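Local coordinates for reticulocyte binding protein (Streptococcus agalactiae COH1, PDB 3FAW) that probably hydrolyses alpha-1,6 linkages in pullulan and related branched glucans, as a secreted, cell-wall-anchored streptococcal pullulanase, at residues 152-165 with 198-210. Sequence-based numbering, arbitrary orientation.
Sequences SPSADSVTMIIYDK and YTGYYYLYEIKRG. With CA (calcium ion), chain B.
Met160 and Tyr205, a non-hydrogen-bonded pair of two antiparallel strands, 157-164 and 202-209, illustrate how a beta sandwich is filled from one face of a sheet. Met160 leaves its strand with CG anti to the backbone N (chi1 -170°) and turns only at chi3, which brings the terminal CE against the ring at Tyr205 CE1, 3.8 Å away. Its sulfur meanwhile makes an oblique Met-aromatic contact with the Tyr203 ring. Val158 CG1 reaches Tyr205 CD1 from the other neighbouring pair, and Ala148, Leu177 and Leu189 of adjoining strands close round this apolar row.

On the reverse face Tyr163 reaches across the partner strand to Leu204, its ring edge at Leu204 N and its OH 3.5 Å from Leu204 CD1. Between the faces run paired backbone bonds, such as Ile161 N to Leu204 O, until a classic beta bulge, where Asp156 and Ser157 both face Lys208. There Asp156 N donates to Lys208 O at 2.8 Å, and Asp156 OD2 accepts the N-H of Gly210 from above the carboxylate plane.

At the opposite end Lys165 carries its aliphatic chain over the face of Tyr201, CG 4.2 Å from the ring centroid in a CH-pi contact. The extended chain continues to a water that joins NZ to Thr199 O. Next to it, the Tyr202 ring has Gly200 O above its centre and directs OH to a calcium ion at 2.6 Å. Lys165 O binds the same ion at 2.4 Å, four waters add to the shell, and Lys363 O completes it from a distant part of the chain. The pair is consistent with the immunoglobulin-like beta sandwich of a CBM48 module, here with calcium bound at the end of the two strands.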
# COMPACT_ATOMS: atom_id res chain seq x y z
N SER A 152 25.26 -1.85 -12.68
CA SER A 152 26.02 -2.63 -11.69
C SER A 152 27.51 -2.24 -11.69
O SER A 152 28.35 -2.99 -12.20
CB SER A 152 25.86 -4.14 -11.96
OG SER A 152 26.45 -4.92 -10.93
N PRO A 153 27.84 -1.08 -11.10
CA PRO A 153 29.16 -0.49 -11.31
C PRO A 153 30.35 -1.25 -10.70
O PRO A 153 31.47 -1.05 -11.17
CB PRO A 153 29.02 0.90 -10.67
CG PRO A 153 27.95 0.75 -9.66
CD PRO A 153 27.01 -0.28 -10.19
N SER A 154 30.12 -2.11 -9.70
CA SER A 154 31.22 -2.83 -9.04
C SER A 154 31.49 -4.21 -9.63
O SER A 154 32.39 -4.92 -9.17
CB SER A 154 30.93 -2.96 -7.54
OG SER A 154 29.84 -3.83 -7.29
N ALA A 155 30.73 -4.60 -10.65
CA ALA A 155 30.89 -5.92 -11.29
C ALA A 155 32.17 -6.04 -12.13
O ALA A 155 32.54 -5.10 -12.83
CB ALA A 155 29.67 -6.23 -12.18
N ASP A 156 32.83 -7.19 -12.05
CA ASP A 156 33.95 -7.53 -12.94
C ASP A 156 33.43 -7.93 -14.32
O ASP A 156 34.04 -7.60 -15.35
CB ASP A 156 34.78 -8.69 -12.39
CG ASP A 156 35.51 -8.34 -11.11
OD1 ASP A 156 35.72 -7.14 -10.84
OD2 ASP A 156 35.90 -9.28 -10.38
N SER A 157 32.32 -8.66 -14.33
CA SER A 157 31.69 -9.09 -15.58
C SER A 157 30.21 -9.38 -15.35
O SER A 157 29.80 -9.73 -14.24
CB SER A 157 32.38 -10.35 -16.11
OG SER A 157 32.20 -11.44 -15.21
N VAL A 158 29.42 -9.20 -16.40
CA VAL A 158 28.00 -9.50 -16.37
C VAL A 158 27.66 -10.32 -17.62
O VAL A 158 28.03 -9.94 -18.74
CB VAL A 158 27.14 -8.22 -16.30
CG1 VAL A 158 25.65 -8.55 -16.36
CG2 VAL A 158 27.45 -7.44 -15.02
N THR A 159 26.99 -11.45 -17.41
CA THR A 159 26.60 -12.36 -18.49
C THR A 159 25.10 -12.62 -18.42
O THR A 159 24.57 -12.88 -17.35
CB THR A 159 27.34 -13.70 -18.36
OG1 THR A 159 28.76 -13.47 -18.37
CG2 THR A 159 26.97 -14.64 -19.50
N MET A 160 24.43 -12.54 -19.57
CA MET A 160 23.01 -12.90 -19.65
C MET A 160 22.87 -14.38 -19.98
O MET A 160 23.54 -14.89 -20.87
CB MET A 160 22.29 -12.07 -20.71
CG MET A 160 20.78 -12.22 -20.69
SD MET A 160 19.93 -11.54 -22.13
CE MET A 160 19.92 -9.78 -21.75
N ILE A 161 22.01 -15.06 -19.24
CA ILE A 161 21.66 -16.45 -19.51
C ILE A 161 20.23 -16.47 -20.01
O ILE A 161 19.34 -15.94 -19.35
CB ILE A 161 21.75 -17.33 -18.24
CG1 ILE A 161 23.12 -17.18 -17.57
CG2 ILE A 161 21.50 -18.79 -18.60
CD1 ILE A 161 23.24 -17.96 -16.28
N ILE A 162 20.01 -17.10 -21.17
CA ILE A 162 18.70 -17.09 -21.82
C ILE A 162 18.06 -18.47 -21.76
O ILE A 162 18.72 -19.48 -22.04
CB ILE A 162 18.81 -16.58 -23.28
CG1 ILE A 162 19.44 -15.19 -23.30
CG2 ILE A 162 17.44 -16.54 -23.93
CD1 ILE A 162 19.50 -14.54 -24.67
N TYR A 163 16.78 -18.51 -21.40
CA TYR A 163 16.05 -19.76 -21.18
C TYR A 163 14.87 -19.90 -22.14
O TYR A 163 14.19 -18.92 -22.44
CB TYR A 163 15.53 -19.84 -19.74
CG TYR A 163 16.62 -19.68 -18.68
CD1 TYR A 163 17.25 -20.80 -18.13
CD2 TYR A 163 17.01 -18.42 -18.24
CE1 TYR A 163 18.23 -20.66 -17.17
CE2 TYR A 163 17.99 -18.27 -17.28
CZ TYR A 163 18.60 -19.39 -16.75
OH TYR A 163 19.59 -19.25 -15.79
N ASP A 164 14.64 -21.13 -22.60
CA ASP A 164 13.56 -21.44 -23.54
C ASP A 164 12.19 -20.95 -23.05
O ASP A 164 11.77 -21.26 -21.94
CB ASP A 164 13.52 -22.96 -23.80
CG ASP A 164 12.49 -23.36 -24.85
OD1 ASP A 164 11.75 -22.49 -25.37
OD2 ASP A 164 12.43 -24.57 -25.17
N LYS A 165 11.51 -20.20 -23.91
CA LYS A 165 10.16 -19.71 -23.64
C LYS A 165 9.17 -20.83 -23.28
O LYS A 165 8.31 -20.64 -22.42
CB LYS A 165 9.64 -18.92 -24.84
CG LYS A 165 9.53 -19.70 -26.14
CD LYS A 165 9.06 -18.82 -27.30
CE LYS A 165 8.94 -19.63 -28.58
NZ LYS A 165 8.50 -18.80 -29.75
N TYR A 198 12.74 -13.33 -29.99
CA TYR A 198 13.02 -13.40 -28.56
C TYR A 198 11.78 -13.25 -27.68
O TYR A 198 11.87 -13.41 -26.46
CB TYR A 198 14.06 -12.35 -28.17
CG TYR A 198 15.46 -12.67 -28.61
CD1 TYR A 198 16.29 -13.48 -27.82
CD2 TYR A 198 15.98 -12.17 -29.80
CE1 TYR A 198 17.58 -13.79 -28.22
CE2 TYR A 198 17.27 -12.48 -30.21
CZ TYR A 198 18.07 -13.28 -29.41
OH TYR A 198 19.35 -13.58 -29.80
N THR A 199 10.64 -12.94 -28.28
CA THR A 199 9.39 -12.75 -27.54
C THR A 199 9.07 -14.00 -26.71
O THR A 199 9.09 -15.13 -27.23
CB THR A 199 8.21 -12.42 -28.49
OG1 THR A 199 8.56 -11.32 -29.34
CG2 THR A 199 6.95 -12.06 -27.70
N GLY A 200 8.83 -13.81 -25.42
CA GLY A 200 8.48 -14.92 -24.52
C GLY A 200 9.65 -15.65 -23.88
O GLY A 200 9.46 -16.40 -22.93
N TYR A 201 10.86 -15.45 -24.40
CA TYR A 201 12.06 -16.07 -23.80
C TYR A 201 12.38 -15.42 -22.46
O TYR A 201 12.01 -14.27 -22.20
CB TYR A 201 13.27 -15.99 -24.74
CG TYR A 201 13.29 -17.06 -25.82
CD1 TYR A 201 12.55 -16.91 -27.00
CD2 TYR A 201 14.05 -18.21 -25.68
CE1 TYR A 201 12.57 -17.88 -27.99
CE2 TYR A 201 14.08 -19.19 -26.66
CZ TYR A 201 13.34 -19.02 -27.82
OH TYR A 201 13.37 -19.99 -28.80
N TYR A 202 13.09 -16.16 -21.60
CA TYR A 202 13.39 -15.71 -20.25
C TYR A 202 14.89 -15.51 -20.05
O TYR A 202 15.69 -16.10 -20.77
CB TYR A 202 12.85 -16.70 -19.22
CG TYR A 202 11.40 -17.06 -19.41
CD1 TYR A 202 11.02 -18.33 -19.83
CD2 TYR A 202 10.40 -16.12 -19.17
CE1 TYR A 202 9.67 -18.67 -20.00
CE2 TYR A 202 9.05 -16.44 -19.35
CZ TYR A 202 8.70 -17.71 -19.76
OH TYR A 202 7.37 -18.03 -19.91
N TYR A 203 15.26 -14.67 -19.09
CA TYR A 203 16.67 -14.36 -18.85
C TYR A 203 17.01 -14.06 -17.38
O TYR A 203 16.19 -13.53 -16.63
CB TYR A 203 17.14 -13.20 -19.75
CG TYR A 203 16.50 -11.85 -19.45
CD1 TYR A 203 17.19 -10.88 -18.71
CD2 TYR A 203 15.22 -11.55 -19.90
CE1 TYR A 203 16.61 -9.65 -18.44
CE2 TYR A 203 14.63 -10.32 -19.63
CZ TYR A 203 15.33 -9.37 -18.90
OH TYR A 203 14.75 -8.16 -18.63
N LEU A 204 18.23 -14.43 -17.01
CA LEU A 204 18.85 -14.00 -15.75
C LEU A 204 20.19 -13.36 -16.09
O LEU A 204 20.71 -13.55 -17.19
CB LEU A 204 19.05 -15.18 -14.80
CG LEU A 204 17.80 -15.81 -14.17
CD1 LEU A 204 18.17 -17.07 -13.40
CD2 LEU A 204 17.08 -14.83 -13.26
N TYR A 205 20.74 -12.60 -15.15
CA TYR A 205 22.10 -12.06 -15.28
C TYR A 205 23.02 -12.72 -14.26
O TYR A 205 22.69 -12.76 -13.07
CB TYR A 205 22.11 -10.55 -15.05
CG TYR A 205 21.52 -9.74 -16.18
CD1 TYR A 205 22.13 -9.73 -17.44
CD2 TYR A 205 20.37 -8.98 -16.00
CE1 TYR A 205 21.59 -8.98 -18.48
CE2 TYR A 205 19.83 -8.22 -17.04
CZ TYR A 205 20.45 -8.23 -18.28
OH TYR A 205 19.92 -7.50 -19.31
N GLU A 206 24.16 -13.21 -14.72
CA GLU A 206 25.20 -13.73 -13.82
C GLU A 206 26.29 -12.68 -13.62
O GLU A 206 26.99 -12.31 -14.57
CB GLU A 206 25.80 -15.03 -14.35
CG GLU A 206 26.68 -15.74 -13.32
CD GLU A 206 27.17 -17.09 -13.79
OE1 GLU A 206 27.84 -17.15 -14.84
OE2 GLU A 206 26.88 -18.10 -13.12
N ILE A 207 26.42 -12.20 -12.39
CA ILE A 207 27.37 -11.14 -12.05
C ILE A 207 28.56 -11.75 -11.33
O ILE A 207 28.39 -12.53 -10.40
CB ILE A 207 26.72 -10.06 -11.16
CG1 ILE A 207 25.51 -9.44 -11.87
CG2 ILE A 207 27.73 -8.97 -10.81
CD1 ILE A 207 24.84 -8.33 -11.09
N LYS A 208 29.76 -11.39 -11.78
CA LYS A 208 30.99 -11.83 -11.13
C LYS A 208 31.69 -10.65 -10.46
O LYS A 208 31.91 -9.62 -11.09
CB LYS A 208 31.92 -12.47 -12.16
CG LYS A 208 33.11 -13.21 -11.56
CD LYS A 208 33.92 -13.91 -12.65
CE LYS A 208 35.16 -14.59 -12.07
NZ LYS A 208 35.89 -15.38 -13.10
N ARG A 209 31.99 -10.82 -9.18
CA ARG A 209 32.83 -9.88 -8.43
C ARG A 209 33.91 -10.68 -7.71
O ARG A 209 33.66 -11.24 -6.64
CB ARG A 209 32.00 -9.09 -7.41
CG ARG A 209 31.09 -8.04 -8.02
CD ARG A 209 30.32 -7.29 -6.95
NE ARG A 209 29.39 -8.18 -6.24
CZ ARG A 209 28.13 -8.41 -6.58
NH1 ARG A 209 27.57 -7.81 -7.63
NH2 ARG A 209 27.41 -9.26 -5.86
N GLY A 210 35.09 -10.74 -8.30
CA GLY A 210 36.17 -11.58 -7.79
C GLY A 210 35.85 -13.06 -7.98
O GLY A 210 35.51 -13.49 -9.08
CA CA B . 6.30 -19.69 -21.59
O HOH W 1 28.25 -5.02 -8.91
O HOH W 2 29.74 -12.83 -15.20
O HOH W 3 9.40 -16.04 -29.76
O HOH W 4 7.17 -17.67 -22.80
O HOH W 5 5.22 -21.83 -22.05
O HOH W 6 7.11 -21.11 -19.83
O HOH W 7 5.12 -19.31 -23.72